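Local coordinates for protein putative acetyltransferase (Nocardia farcinica, PDB 3D9W) that probably transfers an acetyl group from acetyl-coenzyme A to the amine nitrogen of arylamines, as an arylamine N-acetyltransferase, at residues Tyr81-Ala86 with Ile201-Gly206; Thr104-Met109 with Arg115-Ala120; Leu165-Gly170 with Asp175-His180. One frame throughout, in Å; residues are numbered along the deposited sequence.

Contact 1: Tyr81-Ala86 with Ile201-Gly206; sequences YCYENA and IDFEVG
Y83 and A86, on the first turns of helix 82-95, meet F203 and G206 of helix 200-212, the two short helical segments running roughly antiparallel at 152° with their axes 10.4 Å apart. Y81 holds the N-cap position, and its carbonyl O starts the helical bonding by accepting from N85 N at 2.9 Å. Its own hydroxyl reaches past the segment to N207, so the cap residue is also tied to the partner helix. C82 follows in the first turn, with its side chain turned to H119; this is consistent with the cysteine-histidine pair of the catalytic triad known in this enzyme family.

Y83 carries most of the contact. Its CG stands beside the backbone N and anti to the carbonyl carbon (chi1 -67°), and the ring extends from there across the gap to helix 200-212. The ring edge is directed at the face of F203 in an offset edge-to-face pair, with centroids 5.4 Å apart and planes inclined at 63°. Y83 CD1 packs on F203 CB at 3.6 Å, while F203 O lies over one face of the tyrosine ring, towards its rim. Farther out, the phenol end lies against the backbone of G206, where no side chain intervenes. A water in the plane of the ring sits 2.9 Å from Y83 OH and donates to D202 O, bridging the phenol to the helix backbone. One turn on from C82, A86 CB touches F203 CE2 at 4.4 Å, a looser apolar contact.

The whole interface is buried. Y83 also packs on N207 and V210 of helix 200-212, and the ring of W11 meets that of F203. Strand 117-125 passes beside both helices, with T118 against Y83 and A120 against A86 and F203.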
ATOM      1  N   TYR A  81      -1.170   6.337  -1.076  1.00 26.03           N
ATOM      2  CA  TYR A  81      -1.907   5.114  -0.815  1.00 27.06           C
ATOM      3  C   TYR A  81      -1.503   4.016  -1.798  1.00 27.24           C
ATOM      4  O   TYR A  81      -0.483   4.140  -2.472  1.00 26.95           O
ATOM      5  CB  TYR A  81      -3.429   5.359  -0.805  1.00 27.26           C
ATOM      6  CG  TYR A  81      -3.989   6.163  -1.940  1.00 28.17           C
ATOM      7  CD1 TYR A  81      -3.714   5.821  -3.261  1.00 29.43           C
ATOM      8  CD2 TYR A  81      -4.843   7.242  -1.694  1.00 29.41           C
ATOM      9  CE1 TYR A  81      -4.273   6.527  -4.309  1.00 31.27           C
ATOM     10  CE2 TYR A  81      -5.413   7.957  -2.733  1.00 29.85           C
ATOM     11  CZ  TYR A  81      -5.125   7.595  -4.039  1.00 32.10           C
ATOM     12  OH  TYR A  81      -5.697   8.292  -5.085  1.00 34.87           O
ATOM     13  N   CYS A  82      -2.292   2.949  -1.877  1.00 27.76           N
ATOM     14  CA  CYS A  82      -1.972   1.816  -2.739  1.00 27.98           C
ATOM     15  C   CYS A  82      -1.385   2.110  -4.127  1.00 26.60           C
ATOM     16  O   CYS A  82      -0.262   1.708  -4.424  1.00 25.98           O
ATOM     17  CB  CYS A  82      -3.196   0.911  -2.883  1.00 31.45           C
ATOM     18  SG  CYS A  82      -4.586   1.618  -3.816  1.00 37.65           S
ATOM     19  N   TYR A  83      -2.131   2.802  -4.977  1.00 25.54           N
ATOM     20  CA  TYR A  83      -1.653   3.103  -6.325  1.00 24.14           C
ATOM     21  C   TYR A  83      -0.329   3.868  -6.353  1.00 23.04           C
ATOM     22  O   TYR A  83       0.585   3.521  -7.094  1.00 22.35           O
ATOM     23  CB  TYR A  83      -2.719   3.887  -7.093  1.00 25.05           C
ATOM     24  CG  TYR A  83      -3.986   3.103  -7.391  1.00 24.98           C
ATOM     25  CD1 TYR A  83      -3.980   2.053  -8.305  1.00 25.57           C
ATOM     26  CD2 TYR A  83      -5.190   3.416  -6.759  1.00 25.33           C
ATOM     27  CE1 TYR A  83      -5.138   1.331  -8.584  1.00 26.13           C
ATOM     28  CE2 TYR A  83      -6.354   2.702  -7.029  1.00 25.91           C
ATOM     29  CZ  TYR A  83      -6.318   1.661  -7.944  1.00 26.60           C
ATOM     30  OH  TYR A  83      -7.457   0.953  -8.229  1.00 26.52           O
ATOM     31  N   GLU A  84      -0.233   4.916  -5.552  1.00 21.96           N
ATOM     32  CA  GLU A  84       0.981   5.710  -5.504  1.00 22.48           C
ATOM     33  C   GLU A  84       2.149   4.818  -5.110  1.00 21.98           C
ATOM     34  O   GLU A  84       3.200   4.823  -5.745  1.00 21.66           O
ATOM     35  CB  GLU A  84       0.818   6.843  -4.488  1.00 22.39           C
ATOM     36  CG  GLU A  84      -0.246   7.864  -4.856  1.00 22.80           C
ATOM     37  CD  GLU A  84      -0.615   8.773  -3.696  1.00 24.48           C
ATOM     38  OE1 GLU A  84      -1.275   8.296  -2.754  1.00 25.08           O
ATOM     39  OE2 GLU A  84      -0.246   9.966  -3.722  1.00 26.22           O
ATOM     40  N   ASN A  85       1.947   4.042  -4.054  1.00 22.50           N
ATOM     41  CA  ASN A  85       2.972   3.141  -3.557  1.00 21.71           C
ATOM     42  C   ASN A  85       3.350   2.042  -4.538  1.00 22.43           C
ATOM     43  O   ASN A  85       4.529   1.820  -4.800  1.00 23.95           O
ATOM     44  CB  ASN A  85       2.520   2.514  -2.242  1.00 20.49           C
ATOM     45  CG  ASN A  85       3.109   3.206  -1.040  1.00 20.86           C
ATOM     46  OD1 ASN A  85       4.320   3.301  -0.905  1.00 21.46           O
ATOM     47  ND2 ASN A  85       2.257   3.688  -0.158  1.00 21.04           N
ATOM     48  N   ALA A  86       2.357   1.351  -5.082  1.00 21.79           N
ATOM     49  CA  ALA A  86       2.631   0.269  -6.017  1.00 20.91           C
ATOM     50  C   ALA A  86       3.286   0.771  -7.298  1.00 20.82           C
ATOM     51  O   ALA A  86       4.178   0.118  -7.845  1.00 20.64           O
ATOM     52  CB  ALA A  86       1.340  -0.484  -6.337  1.00 21.95           C
ATOM     53  N   ILE A 201      -2.688   1.865 -16.940  1.00 26.85           N
ATOM     54  CA  ILE A 201      -3.935   2.509 -17.360  1.00 26.80           C
ATOM     55  C   ILE A 201      -5.072   2.074 -16.435  1.00 26.52           C
ATOM     56  O   ILE A 201      -5.949   2.870 -16.092  1.00 26.88           O
ATOM     57  CB  ILE A 201      -4.330   2.132 -18.803  1.00 27.34           C
ATOM     58  CG1 ILE A 201      -3.079   2.013 -19.697  1.00 31.41           C
ATOM     59  CG2 ILE A 201      -5.276   3.191 -19.358  1.00 26.30           C
ATOM     60  CD1 ILE A 201      -2.417   3.350 -20.144  1.00 28.36           C
ATOM     61  N   ASP A 202      -5.052   0.805 -16.036  1.00 26.30           N
ATOM     62  CA  ASP A 202      -6.065   0.257 -15.140  1.00 25.73           C
ATOM     63  C   ASP A 202      -5.932   0.904 -13.764  1.00 25.76           C
ATOM     64  O   ASP A 202      -6.926   1.096 -13.067  1.00 25.94           O
ATOM     65  CB  ASP A 202      -5.890  -1.251 -15.000  1.00 25.72           C
ATOM     66  CG  ASP A 202      -5.775  -1.942 -16.331  1.00 25.94           C
ATOM     67  OD1 ASP A 202      -6.675  -1.739 -17.173  1.00 27.47           O
ATOM     68  OD2 ASP A 202      -4.789  -2.689 -16.536  1.00 26.63           O
ATOM     69  N   PHE A 203      -4.700   1.224 -13.373  1.00 25.37           N
ATOM     70  CA  PHE A 203      -4.461   1.865 -12.087  1.00 25.95           C
ATOM     71  C   PHE A 203      -4.955   3.300 -12.113  1.00 27.78           C
ATOM     72  O   PHE A 203      -5.452   3.801 -11.110  1.00 28.68           O
ATOM     73  CB  PHE A 203      -2.976   1.855 -11.744  1.00 24.16           C
ATOM     74  CG  PHE A 203      -2.483   0.538 -11.231  1.00 24.92           C
ATOM     75  CD1 PHE A 203      -3.301  -0.588 -11.258  1.00 24.40           C
ATOM     76  CD2 PHE A 203      -1.192   0.416 -10.723  1.00 24.51           C
ATOM     77  CE1 PHE A 203      -2.841  -1.822 -10.788  1.00 23.34           C
ATOM     78  CE2 PHE A 203      -0.726  -0.815 -10.251  1.00 24.66           C
ATOM     79  CZ  PHE A 203      -1.557  -1.936 -10.285  1.00 22.83           C
ATOM     80  N   GLU A 204      -4.831   3.965 -13.259  1.00 29.62           N
ATOM     81  CA  GLU A 204      -5.280   5.347 -13.346  1.00 30.54           C
ATOM     82  C   GLU A 204      -6.792   5.427 -13.150  1.00 30.06           C
ATOM     83  O   GLU A 204      -7.294   6.353 -12.518  1.00 30.58           O
ATOM     84  CB  GLU A 204      -4.896   5.970 -14.687  1.00 31.98           C
ATOM     85  CG  GLU A 204      -4.733   7.490 -14.589  1.00 36.20           C
ATOM     86  CD  GLU A 204      -5.044   8.221 -15.897  1.00 37.69           C
ATOM     87  OE1 GLU A 204      -4.576   7.768 -16.970  1.00 38.51           O
ATOM     88  OE2 GLU A 204      -5.745   9.262 -15.848  1.00 37.49           O
ATOM     89  N   VAL A 205      -7.518   4.459 -13.701  1.00 28.48           N
ATOM     90  CA  VAL A 205      -8.967   4.437 -13.546  1.00 26.95           C
ATOM     91  C   VAL A 205      -9.261   4.245 -12.064  1.00 25.68           C
ATOM     92  O   VAL A 205      -9.977   5.028 -11.441  1.00 24.63           O
ATOM     93  CB  VAL A 205      -9.603   3.260 -14.332  1.00 27.53           C
ATOM     94  CG1 VAL A 205     -11.095   3.165 -14.037  1.00 26.59           C
ATOM     95  CG2 VAL A 205      -9.370   3.447 -15.822  1.00 26.87           C
ATOM     96  N   GLY A 206      -8.687   3.181 -11.514  1.00 25.61           N
ATOM     97  CA  GLY A 206      -8.879   2.866 -10.115  1.00 24.95           C
ATOM     98  C   GLY A 206      -8.498   4.042  -9.248  1.00 24.46           C
ATOM     99  O   GLY A 206      -9.182   4.354  -8.271  1.00 24.28           O
TER
HETATM  100  O   HOH W   1      -6.936  -0.876 -10.426  1.00 33.58           O

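Contact 2: Thr104-Met109 with Arg115-Ala120; sequences TGRVTM and RPATHA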
ATOM      1  N   THR A 104      -5.397  -6.545  -9.314  1.00 20.89           N
ATOM      2  CA  THR A 104      -6.221  -5.638  -8.536  1.00 19.99           C
ATOM      3  C   THR A 104      -7.090  -6.452  -7.606  1.00 19.18           C
ATOM      4  O   THR A 104      -7.649  -7.476  -7.989  1.00 18.38           O
ATOM      5  CB  THR A 104      -7.134  -4.785  -9.419  1.00 19.42           C
ATOM      6  OG1 THR A 104      -6.352  -3.817 -10.122  1.00 21.92           O
ATOM      7  CG2 THR A 104      -8.148  -4.062  -8.566  1.00 19.07           C
ATOM      8  N   GLY A 105      -7.204  -5.989  -6.374  1.00 19.36           N
ATOM      9  CA  GLY A 105      -8.012  -6.701  -5.417  1.00 18.57           C
ATOM     10  C   GLY A 105      -9.136  -5.853  -4.878  1.00 18.77           C
ATOM     11  O   GLY A 105      -9.175  -4.638  -5.093  1.00 19.12           O
ATOM     12  N   ARG A 106     -10.061  -6.514  -4.187  1.00 18.68           N
ATOM     13  CA  ARG A 106     -11.206  -5.859  -3.568  1.00 16.83           C
ATOM     14  C   ARG A 106     -11.015  -5.978  -2.064  1.00 17.07           C
ATOM     15  O   ARG A 106     -11.017  -7.081  -1.518  1.00 17.18           O
ATOM     16  CB  ARG A 106     -12.514  -6.558  -3.939  1.00 14.00           C
ATOM     17  CG  ARG A 106     -12.795  -6.711  -5.406  1.00 16.04           C
ATOM     18  CD  ARG A 106     -14.089  -7.480  -5.576  1.00 17.49           C
ATOM     19  NE  ARG A 106     -14.348  -7.902  -6.952  1.00 18.65           N
ATOM     20  CZ  ARG A 106     -14.694  -7.086  -7.939  1.00 19.11           C
ATOM     21  NH1 ARG A 106     -14.826  -5.785  -7.722  1.00 20.55           N
ATOM     22  NH2 ARG A 106     -14.932  -7.579  -9.140  1.00 19.77           N
ATOM     23  N   VAL A 107     -10.833  -4.854  -1.391  1.00 16.73           N
ATOM     24  CA  VAL A 107     -10.675  -4.909   0.041  1.00 18.07           C
ATOM     25  C   VAL A 107     -12.034  -5.245   0.628  1.00 19.98           C
ATOM     26  O   VAL A 107     -13.067  -4.811   0.133  1.00 19.58           O
ATOM     27  CB  VAL A 107     -10.196  -3.587   0.612  1.00 18.58           C
ATOM     28  CG1 VAL A 107      -9.958  -3.739   2.099  1.00 21.19           C
ATOM     29  CG2 VAL A 107      -8.927  -3.154  -0.091  1.00 18.13           C
ATOM     30  N   THR A 108     -12.027  -6.044   1.680  1.00 22.44           N
ATOM     31  CA  THR A 108     -13.255  -6.454   2.324  1.00 24.68           C
ATOM     32  C   THR A 108     -13.158  -6.165   3.809  1.00 26.47           C
ATOM     33  O   THR A 108     -14.092  -5.640   4.408  1.00 27.40           O
ATOM     34  CB  THR A 108     -13.505  -7.963   2.098  1.00 24.07           C
ATOM     35  OG1 THR A 108     -12.296  -8.687   2.343  1.00 21.91           O
ATOM     36  CG2 THR A 108     -13.936  -8.223   0.680  1.00 21.99           C
ATOM     37  N   MET A 109     -12.018  -6.505   4.398  1.00 28.63           N
ATOM     38  CA  MET A 109     -11.801  -6.278   5.822  1.00 30.49           C
ATOM     39  C   MET A 109     -12.973  -6.753   6.660  1.00 31.54           C
ATOM     40  O   MET A 109     -13.492  -6.008   7.482  1.00 32.72           O
ATOM     41  CB  MET A 109     -11.562  -4.792   6.098  1.00 29.81           C
ATOM     42  CG  MET A 109     -10.204  -4.320   5.652  1.00 30.71           C
ATOM     43  SD  MET A 109      -8.929  -5.372   6.346  1.00 33.09           S
ATOM     44  CE  MET A 109      -9.281  -5.177   8.151  1.00 29.87           C
ATOM     45  N   ARG A 115     -17.028  -4.897  -2.827  1.00 29.63           N
ATOM     46  CA  ARG A 115     -16.402  -3.592  -2.907  1.00 29.11           C
ATOM     47  C   ARG A 115     -15.644  -3.450  -4.214  1.00 28.04           C
ATOM     48  O   ARG A 115     -15.378  -4.426  -4.903  1.00 28.69           O
ATOM     49  CB  ARG A 115     -15.460  -3.384  -1.724  1.00 32.12           C
ATOM     50  CG  ARG A 115     -16.136  -3.469  -0.357  1.00 36.16           C
ATOM     51  CD  ARG A 115     -15.467  -2.492   0.600  1.00 40.34           C
ATOM     52  NE  ARG A 115     -15.077  -3.107   1.869  1.00 44.75           N
ATOM     53  CZ  ARG A 115     -14.493  -2.451   2.878  1.00 46.64           C
ATOM     54  NH1 ARG A 115     -14.226  -1.148   2.779  1.00 46.09           N
ATOM     55  NH2 ARG A 115     -14.166  -3.100   3.994  1.00 48.06           N
ATOM     56  N   PRO A 116     -15.289  -2.221  -4.576  1.00 26.07           N
ATOM     57  CA  PRO A 116     -14.556  -1.954  -5.812  1.00 25.52           C
ATOM     58  C   PRO A 116     -13.199  -2.638  -5.882  1.00 26.03           C
ATOM     59  O   PRO A 116     -12.546  -2.832  -4.861  1.00 26.22           O
ATOM     60  CB  PRO A 116     -14.401  -0.441  -5.792  1.00 25.47           C
ATOM     61  CG  PRO A 116     -15.565   0.011  -5.013  1.00 24.84           C
ATOM     62  CD  PRO A 116     -15.624  -0.965  -3.891  1.00 25.70           C
ATOM     63  N   ALA A 117     -12.775  -3.001  -7.089  1.00 25.94           N
ATOM     64  CA  ALA A 117     -11.459  -3.607  -7.265  1.00 25.80           C
ATOM     65  C   ALA A 117     -10.536  -2.415  -7.521  1.00 25.07           C
ATOM     66  O   ALA A 117     -10.291  -2.033  -8.670  1.00 26.46           O
ATOM     67  CB  ALA A 117     -11.451  -4.560  -8.456  1.00 24.76           C
ATOM     68  N   THR A 118     -10.038  -1.823  -6.438  1.00 22.42           N
ATOM     69  CA  THR A 118      -9.183  -0.654  -6.541  1.00 20.89           C
ATOM     70  C   THR A 118      -7.944  -0.729  -5.659  1.00 21.15           C
ATOM     71  O   THR A 118      -7.398   0.296  -5.245  1.00 21.13           O
ATOM     72  CB  THR A 118      -9.982   0.607  -6.184  1.00 20.77           C
ATOM     73  OG1 THR A 118     -10.353   0.564  -4.805  1.00 18.90           O
ATOM     74  CG2 THR A 118     -11.249   0.684  -7.024  1.00 19.05           C
ATOM     75  N   HIS A 119      -7.499  -1.948  -5.370  1.00 20.69           N
ATOM     76  CA  HIS A 119      -6.316  -2.125  -4.539  1.00 20.41           C
ATOM     77  C   HIS A 119      -5.144  -2.740  -5.313  1.00 21.68           C
ATOM     78  O   HIS A 119      -5.108  -3.946  -5.564  1.00 22.20           O
ATOM     79  CB  HIS A 119      -6.635  -2.992  -3.329  1.00 17.10           C
ATOM     80  CG  HIS A 119      -5.456  -3.202  -2.445  1.00 17.62           C
ATOM     81  ND1 HIS A 119      -4.810  -2.158  -1.818  1.00 17.06           N
ATOM     82  CD2 HIS A 119      -4.747  -4.317  -2.156  1.00 18.19           C
ATOM     83  CE1 HIS A 119      -3.749  -2.622  -1.185  1.00 18.63           C
ATOM     84  NE2 HIS A 119      -3.688  -3.929  -1.375  1.00 19.02           N
ATOM     85  N   ALA A 120      -4.177  -1.896  -5.662  1.00 20.79           N
ATOM     86  CA  ALA A 120      -3.015  -2.315  -6.428  1.00 20.73           C
ATOM     87  C   ALA A 120      -2.202  -3.440  -5.797  1.00 20.91           C
ATOM     88  O   ALA A 120      -1.824  -3.379  -4.625  1.00 22.66           O
ATOM     89  CB  ALA A 120      -2.125  -1.115  -6.687  1.00 21.73           C
TER
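G105 and H119 pair through their backbones near the loop end of the hairpin formed by strands 99-107 and 117-125, giving an antiparallel hydrogen-bonded pair. G105 N donates to H119 O at 3.0 Å, and H119 N returns a bond to G105 O at 3.2 Å. A classic beta bulge sets T118 and H119 together opposite G105, and an inverse gamma turn centred on A117 precedes it, with a weak bond from T118 N to P116 O.

Beyond the bulge the cross-hairpin hydrogen bonds come from arginine side chains. The R106 chain, extended from CG to NE, runs beside R115, and NH1 donates to R115 O at 3.2 Å in the plane of that carbonyl; A117 CB lies over one face of the guanidinium. R115 reaches back the other way. Bends at chi2 (-146°) and chi3 (-129°) fold its chain past V107 O, and NH2 donates to T108 O at 2.6 Å. That oxygen lies in the guanidinium plane, but the donor stands 66° above the carbonyl plane, off the lone pairs. R115 NE is 3.2 Å from V107 O at too poor an angle to bond.

The apolar contacts are few: T104 CG2 packs on A117 CB at 3.3 Å, and V107 CG2 approaches H119 CB obliquely at 4.0 Å. Other polar ends find partners beyond the hairpin, T104 OG1 at Q198 and T108 OG1 at D189.

H119 NE2 bonds D136 OD1, and its ring meets those of Y191 and F139. The chemistry thus implies a division of labour: main-chain bonds fix H119 where the family's cysteine-histidine-aspartate triad would have its histidine, whereas two arginines and carbonyl oxygens hold the irregular end together.

Contact 3: Leu165-Gly170 with Asp175-His180; sequences LERRTG and DLWVLH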
ATOM      1  N   LEU A 165      -3.202 -17.566   3.008  1.00 25.06           N
ATOM      2  CA  LEU A 165      -3.540 -17.308   1.619  1.00 24.51           C
ATOM      3  C   LEU A 165      -4.509 -18.416   1.232  1.00 25.49           C
ATOM      4  O   LEU A 165      -4.232 -19.604   1.428  1.00 25.16           O
ATOM      5  CB  LEU A 165      -2.304 -17.359   0.717  1.00 21.86           C
ATOM      6  CG  LEU A 165      -2.283 -16.348  -0.435  1.00 22.17           C
ATOM      7  CD1 LEU A 165      -1.404 -16.879  -1.549  1.00 23.39           C
ATOM      8  CD2 LEU A 165      -3.682 -16.101  -0.967  1.00 22.31           C
ATOM      9  N   GLU A 166      -5.644 -18.023   0.677  1.00 25.62           N
ATOM     10  CA  GLU A 166      -6.660 -18.981   0.299  1.00 26.59           C
ATOM     11  C   GLU A 166      -7.011 -18.871  -1.178  1.00 26.88           C
ATOM     12  O   GLU A 166      -7.091 -17.766  -1.710  1.00 26.52           O
ATOM     13  CB  GLU A 166      -7.878 -18.713   1.159  1.00 28.48           C
ATOM     14  CG  GLU A 166      -9.027 -19.655   1.007  1.00 30.44           C
ATOM     15  CD  GLU A 166      -9.825 -19.707   2.293  1.00 33.22           C
ATOM     16  OE1 GLU A 166      -9.255 -20.204   3.299  1.00 34.18           O
ATOM     17  OE2 GLU A 166     -10.993 -19.241   2.306  1.00 32.72           O
ATOM     18  N   ARG A 167      -7.195 -20.014  -1.840  1.00 27.08           N
ATOM     19  CA  ARG A 167      -7.564 -20.021  -3.254  1.00 27.90           C
ATOM     20  C   ARG A 167      -8.978 -20.563  -3.423  1.00 28.34           C
ATOM     21  O   ARG A 167      -9.240 -21.736  -3.180  1.00 28.19           O
ATOM     22  CB  ARG A 167      -6.604 -20.868  -4.101  1.00 28.27           C
ATOM     23  CG  ARG A 167      -6.582 -20.413  -5.574  1.00 30.25           C
ATOM     24  CD  ARG A 167      -6.970 -21.488  -6.587  1.00 31.09           C
ATOM     25  NE  ARG A 167      -5.894 -22.449  -6.822  1.00 33.37           N
ATOM     26  CZ  ARG A 167      -5.865 -23.680  -6.313  1.00 34.14           C
ATOM     27  NH1 ARG A 167      -6.862 -24.107  -5.540  1.00 33.72           N
ATOM     28  NH2 ARG A 167      -4.834 -24.479  -6.565  1.00 33.06           N
ATOM     29  N   ARG A 168      -9.890 -19.696  -3.837  1.00 29.21           N
ATOM     30  CA  ARG A 168     -11.269 -20.090  -4.035  1.00 29.59           C
ATOM     31  C   ARG A 168     -11.606 -20.009  -5.512  1.00 29.26           C
ATOM     32  O   ARG A 168     -10.735 -19.746  -6.351  1.00 30.11           O
ATOM     33  CB  ARG A 168     -12.205 -19.157  -3.262  1.00 32.39           C
ATOM     34  CG  ARG A 168     -12.096 -19.232  -1.756  1.00 36.71           C
ATOM     35  CD  ARG A 168     -13.153 -18.336  -1.106  1.00 40.18           C
ATOM     36  NE  ARG A 168     -12.914 -18.185   0.329  1.00 45.61           N
ATOM     37  CZ  ARG A 168     -13.565 -17.341   1.134  1.00 47.60           C
ATOM     38  NH1 ARG A 168     -14.525 -16.548   0.651  1.00 48.41           N
ATOM     39  NH2 ARG A 168     -13.234 -17.274   2.429  1.00 47.06           N
ATOM     40  N   THR A 169     -12.879 -20.233  -5.819  1.00 27.77           N
ATOM     41  CA  THR A 169     -13.365 -20.157  -7.183  1.00 26.77           C
ATOM     42  C   THR A 169     -14.509 -19.148  -7.211  1.00 27.82           C
ATOM     43  O   THR A 169     -15.451 -19.237  -6.417  1.00 26.99           O
ATOM     44  CB  THR A 169     -13.911 -21.502  -7.665  1.00 26.02           C
ATOM     45  OG1 THR A 169     -13.366 -22.549  -6.860  1.00 26.57           O
ATOM     46  CG2 THR A 169     -13.522 -21.738  -9.114  1.00 24.97           C
ATOM     47  N   GLY A 170     -14.414 -18.185  -8.124  1.00 27.90           N
ATOM     48  CA  GLY A 170     -15.449 -17.176  -8.258  1.00 26.84           C
ATOM     49  C   GLY A 170     -16.344 -17.530  -9.423  1.00 26.70           C
ATOM     50  O   GLY A 170     -16.392 -18.684  -9.840  1.00 28.27           O
ATOM     51  N   ASP A 175     -10.193 -17.987 -10.620  1.00 27.22           N
ATOM     52  CA  ASP A 175      -9.475 -17.955  -9.357  1.00 27.50           C
ATOM     53  C   ASP A 175      -9.893 -16.752  -8.524  1.00 28.35           C
ATOM     54  O   ASP A 175     -10.000 -15.633  -9.041  1.00 29.24           O
ATOM     55  CB  ASP A 175      -7.972 -17.857  -9.594  1.00 27.90           C
ATOM     56  CG  ASP A 175      -7.344 -19.189  -9.844  1.00 29.58           C
ATOM     57  OD1 ASP A 175      -8.013 -20.208  -9.564  1.00 29.63           O
ATOM     58  OD2 ASP A 175      -6.180 -19.216 -10.305  1.00 30.24           O
ATOM     59  N   LEU A 176     -10.138 -16.985  -7.241  1.00 27.17           N
ATOM     60  CA  LEU A 176     -10.482 -15.903  -6.339  1.00 26.37           C
ATOM     61  C   LEU A 176      -9.616 -16.088  -5.102  1.00 26.10           C
ATOM     62  O   LEU A 176      -9.877 -16.959  -4.276  1.00 27.28           O
ATOM     63  CB  LEU A 176     -11.960 -15.944  -5.961  1.00 27.10           C
ATOM     64  CG  LEU A 176     -12.391 -14.802  -5.033  1.00 27.87           C
ATOM     65  CD1 LEU A 176     -12.227 -13.449  -5.733  1.00 25.31           C
ATOM     66  CD2 LEU A 176     -13.832 -15.025  -4.614  1.00 28.36           C
ATOM     67  N   TRP A 177      -8.568 -15.283  -4.985  1.00 24.79           N
ATOM     68  CA  TRP A 177      -7.678 -15.400  -3.846  1.00 23.39           C
ATOM     69  C   TRP A 177      -8.138 -14.546  -2.682  1.00 23.05           C
ATOM     70  O   TRP A 177      -8.710 -13.473  -2.873  1.00 23.00           O
ATOM     71  CB  TRP A 177      -6.257 -14.997  -4.229  1.00 23.21           C
ATOM     72  CG  TRP A 177      -5.663 -15.819  -5.315  1.00 21.78           C
ATOM     73  CD1 TRP A 177      -5.813 -15.639  -6.662  1.00 22.37           C
ATOM     74  CD2 TRP A 177      -4.812 -16.949  -5.152  1.00 21.26           C
ATOM     75  NE1 TRP A 177      -5.100 -16.591  -7.351  1.00 22.02           N
ATOM     76  CE2 TRP A 177      -4.475 -17.408  -6.445  1.00 22.91           C
ATOM     77  CE3 TRP A 177      -4.298 -17.622  -4.038  1.00 22.42           C
ATOM     78  CZ2 TRP A 177      -3.643 -18.511  -6.654  1.00 24.34           C
ATOM     79  CZ3 TRP A 177      -3.475 -18.715  -4.241  1.00 25.02           C
ATOM     80  CH2 TRP A 177      -3.153 -19.151  -5.544  1.00 24.71           C
ATOM     81  N   VAL A 178      -7.877 -15.032  -1.472  1.00 22.44           N
ATOM     82  CA  VAL A 178      -8.248 -14.319  -0.262  1.00 21.27           C
ATOM     83  C   VAL A 178      -7.097 -14.351   0.735  1.00 22.03           C
ATOM     84  O   VAL A 178      -6.695 -15.417   1.201  1.00 23.59           O
ATOM     85  CB  VAL A 178      -9.473 -14.958   0.417  1.00 21.14           C
ATOM     86  CG1 VAL A 178     -10.088 -13.978   1.398  1.00 19.78           C
ATOM     87  CG2 VAL A 178     -10.484 -15.399  -0.622  1.00 20.65           C
ATOM     88  N   LEU A 179      -6.558 -13.181   1.051  1.00 21.25           N
ATOM     89  CA  LEU A 179      -5.480 -13.092   2.019  1.00 19.66           C
ATOM     90  C   LEU A 179      -6.122 -12.807   3.373  1.00 19.54           C
ATOM     91  O   LEU A 179      -6.956 -11.912   3.485  1.00 19.44           O
ATOM     92  CB  LEU A 179      -4.530 -11.956   1.652  1.00 19.30           C
ATOM     93  CG  LEU A 179      -3.290 -11.892   2.536  1.00 19.12           C
ATOM     94  CD1 LEU A 179      -2.363 -13.034   2.160  1.00 18.53           C
ATOM     95  CD2 LEU A 179      -2.594 -10.555   2.362  1.00 20.19           C
ATOM     96  N   HIS A 180      -5.742 -13.570   4.394  1.00 19.40           N
ATOM     97  CA  HIS A 180      -6.297 -13.391   5.736  1.00 20.21           C
ATOM     98  C   HIS A 180      -5.239 -12.851   6.686  1.00 20.33           C
ATOM     99  O   HIS A 180      -4.141 -13.368   6.733  1.00 21.77           O
ATOM    100  CB  HIS A 180      -6.801 -14.728   6.288  1.00 22.79           C
ATOM    101  CG  HIS A 180      -7.973 -15.297   5.549  1.00 23.41           C
ATOM    102  ND1 HIS A 180      -9.276 -14.970   5.856  1.00 25.24           N
ATOM    103  CD2 HIS A 180      -8.038 -16.188   4.532  1.00 23.15           C
ATOM    104  CE1 HIS A 180     -10.093 -15.640   5.062  1.00 24.17           C
ATOM    105  NE2 HIS A 180      -9.368 -16.386   4.249  1.00 23.84           N
TER
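L165 and R167 both pack on W177, on one face of a regular antiparallel beta hairpin, strands 161-169 and 175-183, in the large sheet. Its main-chain bonds form two pairs: E166 with V178, whose N-H groups each reach the other's O at 2.9 Å, and R168 with L176, where R168 N donates to L176 O at 2.8 Å and L176 N to R168 O at 3.0 Å.

Apolar and CH-pi contacts gather round W177. R167 CG lies 3.5 Å from the centroid of the six-membered ring, only 6° off its normal, while L165 CD2 comes in at the ring edge, 3.5 Å from CE3. F193 of strand 188-193 stacks with the same indole, joining the hairpin to the next strand of the sheet.

Charged groups occupy the outer parts. D175 OD1 lies 4.1 Å from R167 NE, opposite charges beyond salt-bridge range. On the face of E166, R168 and V178, the methyl V178 CG2 lies over one side of the R168 guanidinium, and H180 turns the edge of its ring towards both charged groups. E166 stretches out to R168, and its OE2 accepts from both NE and NH2, each at 3.0 Å, with NE on the anti lone pair.

Along the chain, contact 1 spans the other two: its segments at 81-86 and 201-206 bracket contact 2, which closes before contact 3 begins. Contacts 1 and 2 touch, their centres 11 Å apart, because helix 82-95 is followed in the chain by strand 99-107 and packs on its hairpin partner. Contact 3 shares the eight-stranded antiparallel sheet with contact 2, separated from it by strand 188-193; their centres are 13 Å apart and their nearest atoms about 6 Å. Contacts 1 and 3 lie 22 Å apart between centres. The probable catalytic cysteine and histidine therefore sit at the helix-sheet junction, whereas the 165-180 hairpin builds the sheet farther out.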